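Local coordinates for WipB (Legionella pneumophila, PDB 5NNY), which dephosphorylates serine and threonine residues as a translocated effector that targets the host lysosomal nutrient-sensing machinery, and is represented here by its phosphatase domain, at residues G9-H12 and L16-L19; Q25-I30 and T87-R92; G102-F107 and G171-E176; K110-L115 and A120-L125; K191-S196 and A282-G287. All coordinates share one frame; numbering follows the deposited sequence. Where two conformers were deposited one is given.

Contact 1 (G9-H12 and L16-L19); sequences GDLH and LLFL
Leu11 drives its forked end against helix 15-24, one methyl going to Leu17 and the other to Phe18. It sits in the loop Gly9-Asp10-Leu11-His12, which follows strand 6-8 and matches the GDxH signature of calcineurin-like phosphoesterases. The CG of Leu11 stands anti to the carbonyl carbon and beside the backbone N (chi1 -66°), and this carries both methyls across to the helix. On one branch, CD2 of Leu11 rests 3.8 Å from the branch carbon CG of Leu17 and 3.9 Å from CD2 of Leu17. The leucine thus enters between two successive helix residues in a purely apolar contact. Its sequence neighbours turn elsewhere: the CB of Asp10 is directed away from the helix and its OD1 lies close to OD2 of Asp96, while ND1 of His12 is hydrogen-bonded to OD2 of Asp100. In relatives the Asp and His of this signature bind active-site metals, and the closeness of Asp10 and Asp96 is consistent with such a site. On the other branch, CD1 of Leu11 approaches the Phe18 ring obliquely, 3.9 Å from CD1 and 4.1 Å from CG of that ring.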
# COMPACT_ATOMS: atom_id res chain seq x y z
N GLY A 9 0.12 11.22 0.77
CA GLY A 9 1.39 10.87 1.36
C GLY A 9 1.34 9.53 2.07
O GLY A 9 0.39 8.76 1.96
N ASP A 10 2.41 9.25 2.81
CA ASP A 10 2.47 8.01 3.57
C ASP A 10 1.47 8.06 4.71
O ASP A 10 1.60 8.88 5.63
CB ASP A 10 3.89 7.77 4.09
CG ASP A 10 4.83 7.30 3.00
OD1 ASP A 10 4.48 6.36 2.25
OD2 ASP A 10 5.93 7.89 2.87
N LEU A 11 0.47 7.18 4.67
CA LEU A 11 -0.61 7.19 5.65
C LEU A 11 -0.22 6.57 6.98
O LEU A 11 -0.88 6.85 8.00
CB LEU A 11 -1.84 6.46 5.10
CG LEU A 11 -2.49 7.15 3.90
CD1 LEU A 11 -3.40 6.18 3.18
CD2 LEU A 11 -3.25 8.39 4.38
N HIS A 12 0.81 5.72 7.00
CA HIS A 12 1.19 4.96 8.19
C HIS A 12 -0.01 4.23 8.80
O HIS A 12 -0.20 4.20 10.02
CB HIS A 12 1.88 5.86 9.21
CG HIS A 12 3.08 6.55 8.65
ND1 HIS A 12 4.15 5.84 8.14
CD2 HIS A 12 3.36 7.85 8.45
CE1 HIS A 12 5.05 6.69 7.68
NE2 HIS A 12 4.59 7.92 7.84
N LEU A 16 -8.19 7.00 9.90
CA LEU A 16 -8.92 8.26 10.04
C LEU A 16 -8.34 9.33 9.14
O LEU A 16 -9.07 10.11 8.52
CB LEU A 16 -8.90 8.75 11.49
CG LEU A 16 -9.56 10.11 11.80
CD1 LEU A 16 -11.06 10.20 11.39
CD2 LEU A 16 -9.40 10.44 13.28
N LEU A 17 -7.01 9.39 9.07
CA LEU A 17 -6.37 10.28 8.10
C LEU A 17 -6.83 9.96 6.69
O LEU A 17 -7.21 10.87 5.94
CB LEU A 17 -4.85 10.16 8.22
CG LEU A 17 -3.98 10.87 7.19
CD1 LEU A 17 -4.24 12.38 7.12
CD2 LEU A 17 -2.51 10.58 7.46
N PHE A 18 -6.84 8.67 6.32
CA PHE A 18 -7.37 8.22 5.03
C PHE A 18 -8.81 8.70 4.83
O PHE A 18 -9.14 9.29 3.79
CB PHE A 18 -7.29 6.70 4.94
CG PHE A 18 -7.49 6.14 3.54
CD1 PHE A 18 -7.13 6.86 2.41
CD2 PHE A 18 -8.03 4.88 3.36
CE1 PHE A 18 -7.32 6.32 1.14
CE2 PHE A 18 -8.22 4.34 2.10
CZ PHE A 18 -7.87 5.07 0.98
N LEU A 19 -9.68 8.47 5.81
CA LEU A 19 -11.05 8.97 5.73
C LEU A 19 -11.09 10.48 5.53
O LEU A 19 -11.85 10.98 4.70
CB LEU A 19 -11.82 8.59 7.00
CG LEU A 19 -13.33 8.92 6.90
CD1 LEU A 19 -14.04 7.81 6.17
CD2 LEU A 19 -13.95 9.10 8.27

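Contact 2 (Q25-I30 and T87-R92); sequences QGIIAI and TKKLIR
Ile27 sets its CD1 methyl against the root of the Lys89 side chain, 3.6 Å from CB of Lys89, and stays close to the aliphatic chain as far as CD of Lys89 at 4.0 Å. The isoleucine follows a helix end: Gly26, with positive phi, is the C-prime residue of a Schellman motif that terminates helix 15-24, in which Ile27 N returns to Leu22 O and Gly26 N to Val23 O. CG2 of Ile27, anti to the backbone N, meets CD1 of Ile91 at 3.8 Å with the two side chains tip to tip, and CD1 of Ile27 touches both Lys89 and Ile91. Ile91 comes from strand 90-93 and also packs on Met8 and Phe122, which ties the helix end to the central sheet of the phosphoesterase fold. Lys89 runs on past the isoleucine with an unstaggered first torsion (chi1 -108°) and a bend at chi2, until its amine reaches the end of the helix. There NZ of Lys89 gives a hydrogen bond of 3.0 Å to the backbone O of Gln25, with the donor tilted 24° from the carbonyl plane. The side chain of Gln25 crosses that of Lys89 at about a right angle, and its OE1 lies 3.0 Å from NZ of Lys89. Since helix ends of this kind carry partial negative charge, the position probably favours the ammonium group. A largely buried lysine is therefore used in two ways, its methylenes as hydrocarbon packing and its amine as a donor to a carbonyl at the end of the helix.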
# COMPACT_ATOMS: atom_id res chain seq x y z
N GLN A 25 -11.43 15.74 -0.16
CA GLN A 25 -11.17 15.77 -1.59
C GLN A 25 -12.38 15.37 -2.42
O GLN A 25 -12.25 15.17 -3.63
CB GLN A 25 -9.98 14.86 -1.93
CG GLN A 25 -8.62 15.43 -1.51
CD GLN A 25 -8.36 16.78 -2.15
OE1 GLN A 25 -8.53 16.95 -3.35
NE2 GLN A 25 -7.94 17.75 -1.34
N GLY A 26 -13.56 15.26 -1.80
CA GLY A 26 -14.77 14.98 -2.53
C GLY A 26 -14.87 13.60 -3.14
O GLY A 26 -15.58 13.42 -4.14
N ILE A 27 -14.18 12.61 -2.57
CA ILE A 27 -14.38 11.24 -3.05
C ILE A 27 -15.58 10.60 -2.37
O ILE A 27 -16.32 9.83 -3.00
CB ILE A 27 -13.11 10.40 -2.83
CG1 ILE A 27 -11.89 11.10 -3.43
CG2 ILE A 27 -13.31 9.00 -3.44
CD1 ILE A 27 -11.96 11.17 -4.93
N ILE A 28 -15.77 10.83 -1.06
CA ILE A 28 -16.82 10.14 -0.32
C ILE A 28 -17.65 11.14 0.45
O ILE A 28 -17.18 12.22 0.83
CB ILE A 28 -16.28 9.07 0.66
CG1 ILE A 28 -15.48 9.74 1.77
CG2 ILE A 28 -15.47 8.01 -0.06
CD1 ILE A 28 -14.93 8.76 2.81
N ALA A 29 -18.89 10.75 0.71
CA ALA A 29 -19.78 11.46 1.61
C ALA A 29 -20.08 10.59 2.82
O ALA A 29 -20.31 9.38 2.70
CB ALA A 29 -21.09 11.85 0.91
N ILE A 30 -20.04 11.21 3.99
CA ILE A 30 -20.33 10.56 5.26
C ILE A 30 -20.88 11.64 6.17
O ILE A 30 -20.41 12.78 6.13
CB ILE A 30 -19.06 9.89 5.86
CG1 ILE A 30 -19.39 9.06 7.12
CG2 ILE A 30 -18.01 10.93 6.24
CD1 ILE A 30 -18.13 8.42 7.77
N THR A 87 -16.30 9.07 -8.93
CA THR A 87 -15.66 7.91 -9.53
C THR A 87 -14.68 8.28 -10.63
O THR A 87 -14.10 7.39 -11.26
CB THR A 87 -16.72 6.96 -10.09
OG1 THR A 87 -17.43 7.63 -11.14
CG2 THR A 87 -17.70 6.56 -9.00
N LYS A 88 -14.47 9.57 -10.89
CA LYS A 88 -13.55 10.01 -11.94
C LYS A 88 -12.22 10.51 -11.39
O LYS A 88 -11.18 10.32 -12.03
CB LYS A 88 -14.21 11.11 -12.78
CG LYS A 88 -15.62 10.76 -13.21
CD LYS A 88 -16.23 11.80 -14.14
CE LYS A 88 -17.54 11.29 -14.73
NZ LYS A 88 -17.30 10.00 -15.45
N LYS A 89 -12.24 11.14 -10.23
CA LYS A 89 -11.01 11.61 -9.60
C LYS A 89 -10.10 10.42 -9.30
O LYS A 89 -10.50 9.49 -8.59
CB LYS A 89 -11.34 12.35 -8.31
CG LYS A 89 -11.16 13.84 -8.33
CD LYS A 89 -10.73 14.33 -6.96
CE LYS A 89 -11.20 15.76 -6.70
NZ LYS A 89 -10.38 16.45 -5.66
N LEU A 90 -8.87 10.45 -9.81
CA LEU A 90 -7.90 9.41 -9.50
C LEU A 90 -7.23 9.66 -8.15
O LEU A 90 -6.79 10.78 -7.87
CB LEU A 90 -6.84 9.29 -10.59
CG LEU A 90 -5.72 8.28 -10.27
CD1 LEU A 90 -6.26 6.87 -10.21
CD2 LEU A 90 -4.60 8.36 -11.27
N ILE A 91 -7.15 8.61 -7.33
CA ILE A 91 -6.53 8.64 -6.02
C ILE A 91 -5.26 7.81 -6.10
O ILE A 91 -5.33 6.61 -6.39
CB ILE A 91 -7.46 8.07 -4.94
CG1 ILE A 91 -8.86 8.66 -5.06
CG2 ILE A 91 -6.88 8.31 -3.56
CD1 ILE A 91 -9.96 7.70 -4.61
N ARG A 92 -4.11 8.42 -5.83
CA ARG A 92 -2.84 7.70 -5.77
C ARG A 92 -2.38 7.65 -4.33
O ARG A 92 -2.19 8.69 -3.69
CB ARG A 92 -1.76 8.36 -6.63
CG ARG A 92 -1.94 8.25 -8.11
CD ARG A 92 -0.68 8.75 -8.86
NE ARG A 92 -0.83 8.57 -10.31
CZ ARG A 92 -1.43 9.44 -11.10
NH1 ARG A 92 -1.93 10.54 -10.57
NH2 ARG A 92 -1.54 9.21 -12.41

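Contact 3 (G102-F107 and G171-E176); sequences GVIDYF and GAISNE
Ile173 reaches Tyr106 and Ile104 from the short turn linking helices 159-169 and 175-186, a connection that begins with a Schellman motif and finishes with a serine N-cap. Gly171 (phi 80°) takes the chain out of the first helix in that motif. Ala172 next lays its side chain on Leu68 of helix 64-79, and its carbonyl O accepts a hydrogen bond from NZ of Lys72. Ile173 then makes the crossing. Its CG1 is anti to the carbonyl carbon (chi1 -66°) and its chain is extended, so that CD1 of Ile173 arrives 3.7 Å from CD1 and 3.8 Å from CG of the Tyr106 ring, approaching obliquely. The second branch adds to this grip, with CG2 of Ile173 3.9 Å from CD1 of Tyr106. More loosely, CD1 of Ile173 also meets CD1 of Ile104 at 4.2 Å, just ahead of helix 105-117. The contact therefore packs the interhelical turn against the first turn of that helix. Ser174 follows at the N-cap, its OG hydrogen-bonded to the backbone N of Glu177. Glu177 also serves the far end of the tyrosine: OH of Tyr106 is hydrogen-bonded to OE1 of Glu177 and to ND2 of Asn76.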
# COMPACT_ATOMS: atom_id res chain seq x y z
N GLY A 102 -0.38 2.70 12.52
CA GLY A 102 -1.79 2.88 12.81
C GLY A 102 -2.40 1.72 13.58
O GLY A 102 -1.74 0.74 13.95
N VAL A 103 -3.72 1.83 13.83
CA VAL A 103 -4.36 1.00 14.85
C VAL A 103 -4.51 -0.45 14.40
O VAL A 103 -4.17 -1.38 15.14
CB VAL A 103 -5.72 1.60 15.26
CG1 VAL A 103 -6.44 0.64 16.18
CG2 VAL A 103 -5.53 2.92 15.94
N ILE A 104 -5.12 -0.67 13.23
CA ILE A 104 -5.35 -2.03 12.76
C ILE A 104 -5.63 -2.00 11.26
O ILE A 104 -6.41 -1.17 10.78
CB ILE A 104 -6.51 -2.73 13.54
CG1 ILE A 104 -6.55 -4.23 13.22
CG2 ILE A 104 -7.85 -2.04 13.31
CD1 ILE A 104 -7.43 -5.03 14.20
N ASP A 105 -5.00 -2.93 10.54
CA ASP A 105 -5.10 -2.93 9.08
C ASP A 105 -6.51 -3.20 8.59
O ASP A 105 -6.84 -2.82 7.46
CB ASP A 105 -4.15 -3.94 8.46
CG ASP A 105 -2.73 -3.42 8.38
OD1 ASP A 105 -2.56 -2.18 8.45
OD2 ASP A 105 -1.79 -4.27 8.29
N TYR A 106 -7.34 -3.86 9.40
CA TYR A 106 -8.72 -4.11 9.01
C TYR A 106 -9.43 -2.83 8.58
O TYR A 106 -10.25 -2.85 7.67
CB TYR A 106 -9.48 -4.75 10.17
CG TYR A 106 -10.84 -5.28 9.78
CD1 TYR A 106 -10.96 -6.48 9.10
CD2 TYR A 106 -12.01 -4.57 10.09
CE1 TYR A 106 -12.21 -6.97 8.74
CE2 TYR A 106 -13.27 -5.05 9.73
CZ TYR A 106 -13.35 -6.26 9.06
OH TYR A 106 -14.57 -6.76 8.70
N PHE A 107 -9.13 -1.71 9.25
CA PHE A 107 -9.88 -0.47 9.01
C PHE A 107 -9.67 0.03 7.59
O PHE A 107 -10.63 0.35 6.88
CB PHE A 107 -9.48 0.60 10.02
CG PHE A 107 -9.96 0.34 11.44
CD1 PHE A 107 -11.04 -0.51 11.70
CD2 PHE A 107 -9.37 1.00 12.50
CE1 PHE A 107 -11.50 -0.71 13.01
CE2 PHE A 107 -9.83 0.83 13.81
CZ PHE A 107 -10.90 -0.04 14.06
N GLY A 171 -10.20 -14.86 17.04
CA GLY A 171 -11.43 -15.29 16.41
C GLY A 171 -12.39 -14.18 16.03
O GLY A 171 -13.52 -14.48 15.65
N ALA A 172 -11.97 -12.92 16.12
CA ALA A 172 -12.86 -11.80 15.82
C ALA A 172 -12.83 -11.40 14.35
O ALA A 172 -13.79 -10.79 13.86
CB ALA A 172 -12.50 -10.60 16.69
N ILE A 173 -11.74 -11.71 13.65
CA ILE A 173 -11.60 -11.41 12.22
C ILE A 173 -11.19 -12.69 11.52
O ILE A 173 -10.41 -13.48 12.07
CB ILE A 173 -10.57 -10.28 11.98
CG1 ILE A 173 -11.07 -8.96 12.58
CG2 ILE A 173 -10.24 -10.09 10.48
CD1 ILE A 173 -10.07 -7.82 12.47
N SER A 174 -11.71 -12.92 10.32
CA SER A 174 -11.42 -14.16 9.60
C SER A 174 -10.28 -13.98 8.60
O SER A 174 -10.16 -12.94 7.95
CB SER A 174 -12.66 -14.68 8.86
OG SER A 174 -12.93 -13.92 7.69
N ASN A 175 -9.44 -15.01 8.48
CA ASN A 175 -8.49 -15.04 7.38
C ASN A 175 -9.19 -14.91 6.04
O ASN A 175 -8.69 -14.23 5.13
CB ASN A 175 -7.67 -16.33 7.39
CG ASN A 175 -6.65 -16.37 8.50
OD1 ASN A 175 -5.87 -15.43 8.70
ND2 ASN A 175 -6.63 -17.47 9.22
N GLU A 176 -10.34 -15.57 5.87
CA GLU A 176 -10.98 -15.55 4.55
C GLU A 176 -11.39 -14.14 4.14
O GLU A 176 -11.24 -13.77 2.97
CB GLU A 176 -12.19 -16.50 4.49
CG GLU A 176 -12.01 -17.98 4.96
CD GLU A 176 -10.71 -18.73 4.53
OE1 GLU A 176 -10.54 -19.90 4.95
OE2 GLU A 176 -9.86 -18.18 3.78

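Contact 4 (K110-L115 and A120-L125); sequences KLLQAL and ADFEIL
Leu115 and Ala120 are joined by the backbone hydrogen bond of this contact, 2.9 Å from Ala120 N to Leu115 O, with an N-H...O angle of 153°. It ties the last part of helix 105-117 to the start of the next strand across a tight connection. The side-chain contacts are apolar. CB of Ala120 lies 3.8 Å from CD2 of Leu115. Phe122 holds its CG between the backbone N and the carbonyl carbon (chi1 68°), which swings the ring toward the helix. There CE1 of Phe122 is 4.1 Å from CB of Leu115, and CE2 of Phe122 is 4.1 Å from CD2 of Leu112, whose chain runs at about a right angle to that of the phenylalanine. The other methyl of Leu112, CD1, meets CD1 of Ile124 tip to tip at 4.1 Å, and the same Ile124 methyl lies in plane at the edge of the Phe122 ring. Helix and strand complete the beta-alpha-beta unit of strands 90-93 and 121-125; the axes of these short segments approach to 9.9 Å, with 140° between their N-to-C directions. Phe18 of helix 15-24 packs on Leu111, Leu112 and Leu115, while Tyr186 of helix 175-186 touches both Leu112 and Ile124.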
# COMPACT_ATOMS: atom_id res chain seq x y z
N LYS A 110 -11.15 -2.35 4.81
CA LYS A 110 -12.57 -2.17 4.55
C LYS A 110 -12.83 -0.91 3.75
O LYS A 110 -13.77 -0.87 2.94
CB LYS A 110 -13.36 -2.12 5.87
CG LYS A 110 -13.45 -3.45 6.59
CD LYS A 110 -13.91 -4.58 5.67
CE LYS A 110 -15.41 -4.84 5.79
NZ LYS A 110 -15.88 -5.80 4.72
N LEU A 111 -12.04 0.13 3.99
CA LEU A 111 -12.18 1.37 3.21
C LEU A 111 -11.82 1.13 1.75
O LEU A 111 -12.53 1.58 0.85
CB LEU A 111 -11.31 2.48 3.80
CG LEU A 111 -11.97 3.22 4.97
CD1 LEU A 111 -10.99 4.14 5.64
CD2 LEU A 111 -13.21 4.01 4.51
N LEU A 112 -10.70 0.44 1.50
CA LEU A 112 -10.33 0.09 0.14
C LEU A 112 -11.43 -0.73 -0.54
O LEU A 112 -11.74 -0.52 -1.71
CB LEU A 112 -9.01 -0.68 0.11
CG LEU A 112 -7.78 0.08 0.61
CD1 LEU A 112 -6.52 -0.81 0.60
CD2 LEU A 112 -7.56 1.37 -0.24
N GLN A 113 -12.01 -1.69 0.19
CA GLN A 113 -13.07 -2.52 -0.39
C GLN A 113 -14.28 -1.68 -0.81
O GLN A 113 -14.84 -1.87 -1.89
CB GLN A 113 -13.48 -3.59 0.62
CG GLN A 113 -14.50 -4.60 0.12
CD GLN A 113 -14.77 -5.63 1.20
OE1 GLN A 113 -14.99 -5.27 2.35
NE2 GLN A 113 -14.73 -6.91 0.84
N ALA A 114 -14.69 -0.74 0.04
CA ALA A 114 -15.81 0.14 -0.31
C ALA A 114 -15.46 1.04 -1.50
O ALA A 114 -16.30 1.26 -2.38
CB ALA A 114 -16.21 0.99 0.89
N LEU A 115 -14.24 1.56 -1.54
CA LEU A 115 -13.82 2.35 -2.70
C LEU A 115 -13.95 1.53 -3.98
O LEU A 115 -14.52 1.99 -4.97
CB LEU A 115 -12.38 2.83 -2.51
CG LEU A 115 -12.19 3.97 -1.51
CD1 LEU A 115 -10.71 4.25 -1.25
CD2 LEU A 115 -12.91 5.25 -2.00
N ALA A 120 -14.68 3.75 -7.26
CA ALA A 120 -13.67 4.80 -7.20
C ALA A 120 -12.40 4.35 -7.93
O ALA A 120 -12.12 3.16 -8.08
CB ALA A 120 -13.34 5.17 -5.75
N ASP A 121 -11.67 5.32 -8.45
CA ASP A 121 -10.45 5.07 -9.19
C ASP A 121 -9.27 5.31 -8.26
O ASP A 121 -9.08 6.43 -7.79
CB ASP A 121 -10.37 5.98 -10.42
CG ASP A 121 -9.26 5.60 -11.37
OD1 ASP A 121 -8.72 4.48 -11.25
OD2 ASP A 121 -8.92 6.43 -12.24
N PHE A 122 -8.49 4.26 -7.96
CA PHE A 122 -7.39 4.40 -7.02
C PHE A 122 -6.23 3.50 -7.40
O PHE A 122 -6.40 2.47 -8.05
CB PHE A 122 -7.83 4.14 -5.56
CG PHE A 122 -8.22 2.71 -5.24
CD1 PHE A 122 -9.50 2.24 -5.52
CD2 PHE A 122 -7.33 1.86 -4.59
CE1 PHE A 122 -9.87 0.94 -5.19
CE2 PHE A 122 -7.68 0.56 -4.27
CZ PHE A 122 -8.95 0.10 -4.56
N GLU A 123 -5.03 3.91 -7.02
CA GLU A 123 -3.87 3.04 -7.21
C GLU A 123 -2.96 3.17 -6.00
O GLU A 123 -2.91 4.22 -5.35
CB GLU A 123 -3.08 3.36 -8.48
CG GLU A 123 -2.61 4.78 -8.57
CD GLU A 123 -2.01 5.10 -9.91
OE1 GLU A 123 -1.01 5.85 -9.93
OE2 GLU A 123 -2.51 4.60 -10.94
N ILE A 124 -2.25 2.08 -5.73
CA ILE A 124 -1.43 1.89 -4.54
C ILE A 124 -0.01 1.59 -5.00
O ILE A 124 0.22 0.62 -5.71
CB ILE A 124 -1.96 0.75 -3.66
CG1 ILE A 124 -3.41 1.04 -3.28
CG2 ILE A 124 -1.12 0.61 -2.40
CD1 ILE A 124 -4.12 -0.13 -2.60
N LEU A 125 0.93 2.44 -4.59
CA LEU A 125 2.32 2.28 -5.00
C LEU A 125 3.00 1.32 -4.04
O LEU A 125 2.87 1.45 -2.82
CB LEU A 125 3.03 3.63 -5.02
CG LEU A 125 2.64 4.45 -6.25
CD1 LEU A 125 3.00 5.90 -6.08
CD2 LEU A 125 3.29 3.86 -7.50

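Contact 5 (K191-S196 and A282-G287); sequences KIISYS and AATVWG
A single methyl group, CG2 of Thr284, carries this contact, touching two successive isoleucines where strand 190-198 is interrupted. The strand belongs to the mixed central sheet of the phosphoesterase fold, and Thr284 lies on helix 280-286, which packs beside it. At Ile192 the backbone takes up helical angles (phi -70°, psi -51°), so the extended run breaks here. Asn244 of helix 233-253 bridges the break, its OD1 hydrogen-bonded to Ile192 N and its ND2 to Ile193 O. In the conformer described, CG2 of Ile192 stands anti to its own backbone N and lies 4.0 Å from CG2 of Thr284, the two side chains crossing at about a right angle. CG2 of Ile193 is a little farther, 4.3 Å from CG2 of Thr284. Contact between the segments is slight, and other helices fill out the packing: Ile192 also meets Phe224 and Phe247, Ile193 meets Ile217, and Thr284 meets His216 and Leu220. The methyl of Thr284 is anti to the backbone N, which directs it to the two isoleucines, while the hydroxyl lies beside that N (chi1 -64°). The polar branch is used inside the helix, OG1 of Thr284 being hydrogen-bonded to O of Val280.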
# COMPACT_ATOMS: atom_id res chain seq x y z
N LYS A 191 0.69 -1.00 -8.02
CA LYS A 191 1.61 -0.64 -9.10
C LYS A 191 2.98 -0.44 -8.47
O LYS A 191 3.08 0.07 -7.36
CB LYS A 191 1.19 0.64 -9.82
CG LYS A 191 -0.23 0.63 -10.35
CD LYS A 191 -0.25 0.57 -11.85
CE LYS A 191 -1.63 0.90 -12.41
NZ LYS A 191 -1.81 2.37 -12.57
N ILE A 192 4.03 -0.87 -9.17
CA ILE A 192 5.38 -0.58 -8.69
C ILE A 192 5.67 0.90 -8.81
O ILE A 192 6.14 1.55 -7.87
CB ILE A 192 6.44 -1.39 -9.46
CG1 ILE A 192 6.13 -2.88 -9.47
CG2 ILE A 192 7.82 -1.16 -8.86
CD1 ILE A 192 7.18 -3.67 -10.24
N ILE A 193 5.43 1.45 -10.00
CA ILE A 193 5.59 2.87 -10.26
C ILE A 193 4.38 3.28 -11.10
O ILE A 193 3.69 2.44 -11.69
CB ILE A 193 6.91 3.22 -11.00
CG1 ILE A 193 7.04 2.39 -12.27
CG2 ILE A 193 8.11 3.02 -10.09
CD1 ILE A 193 8.25 2.74 -13.11
N SER A 194 4.12 4.58 -11.15
CA SER A 194 2.98 5.11 -11.90
C SER A 194 3.36 6.45 -12.52
O SER A 194 4.49 6.92 -12.36
CB SER A 194 1.74 5.22 -11.01
OG SER A 194 0.61 5.52 -11.82
N TYR A 195 2.40 7.08 -13.21
CA TYR A 195 2.72 8.33 -13.88
C TYR A 195 1.47 9.14 -14.20
O TYR A 195 0.36 8.62 -14.29
CB TYR A 195 3.53 8.09 -15.17
CG TYR A 195 2.77 7.30 -16.20
CD1 TYR A 195 1.85 7.92 -17.03
CD2 TYR A 195 2.96 5.93 -16.33
CE1 TYR A 195 1.13 7.20 -17.96
CE2 TYR A 195 2.25 5.20 -17.25
CZ TYR A 195 1.35 5.84 -18.07
OH TYR A 195 0.63 5.10 -18.98
N SER A 196 1.68 10.44 -14.39
CA SER A 196 0.72 11.33 -15.02
C SER A 196 1.41 11.92 -16.25
O SER A 196 2.52 12.44 -16.14
CB SER A 196 0.27 12.45 -14.07
OG SER A 196 -0.58 13.35 -14.76
N ALA A 282 13.72 -4.47 -4.88
CA ALA A 282 14.11 -3.99 -3.55
C ALA A 282 14.67 -2.57 -3.63
O ALA A 282 14.30 -1.70 -2.82
CB ALA A 282 15.14 -4.95 -2.93
N ALA A 283 15.53 -2.30 -4.61
CA ALA A 283 16.10 -0.96 -4.76
C ALA A 283 15.01 0.09 -4.99
O ALA A 283 15.07 1.19 -4.46
CB ALA A 283 17.09 -0.97 -5.92
N THR A 284 13.95 -0.28 -5.72
CA THR A 284 12.89 0.69 -6.00
C THR A 284 12.04 0.96 -4.75
O THR A 284 11.77 2.11 -4.41
CB THR A 284 12.02 0.18 -7.16
OG1 THR A 284 12.82 0.11 -8.34
CG2 THR A 284 10.84 1.12 -7.42
N VAL A 285 11.59 -0.09 -4.05
CA VAL A 285 10.73 0.16 -2.90
C VAL A 285 11.50 0.82 -1.76
O VAL A 285 10.92 1.54 -0.96
CB VAL A 285 10.01 -1.13 -2.43
CG1 VAL A 285 9.08 -1.66 -3.52
CG2 VAL A 285 11.01 -2.20 -1.98
N TRP A 286 12.81 0.55 -1.65
CA TRP A 286 13.58 1.20 -0.58
C TRP A 286 14.22 2.51 -1.03
O TRP A 286 14.72 3.26 -0.18
CB TRP A 286 14.67 0.25 -0.03
CG TRP A 286 14.11 -0.85 0.90
CD1 TRP A 286 13.88 -2.16 0.57
CD2 TRP A 286 13.71 -0.70 2.27
NE1 TRP A 286 13.36 -2.83 1.67
CE2 TRP A 286 13.25 -1.96 2.72
CE3 TRP A 286 13.72 0.37 3.17
CZ2 TRP A 286 12.80 -2.16 4.01
CZ3 TRP A 286 13.25 0.17 4.44
CH2 TRP A 286 12.80 -1.09 4.86
N GLY A 287 14.20 2.83 -2.32
CA GLY A 287 14.79 4.09 -2.77
C GLY A 287 16.30 4.11 -2.68
O GLY A 287 16.89 5.17 -2.41

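How the contacts relate
From the N terminus, contact 1 closes a short loop by folding the residues after strand 6-8 onto helix 15-24. Contact 2 then closes a longer one, bringing the end of that helix to strand 90-93; Leu19 and Ile28 pack where contacts 1 and 2 meet. Contact 3 closes a loop from the start of helix 105-117 to the turn before helix 175-186; nested within it, contact 4 closes the tight turn from helix 105-117 into strand 121-125. Contact 5 closes the longest loop, joining strand 190-198 to helix 280-286. Otherwise the loops follow in series, without crossing. Phe18 connects contacts 1 and 4, while Glu123 joins contacts 2, 4 and 5 through Arg92, Lys191 and Ser194.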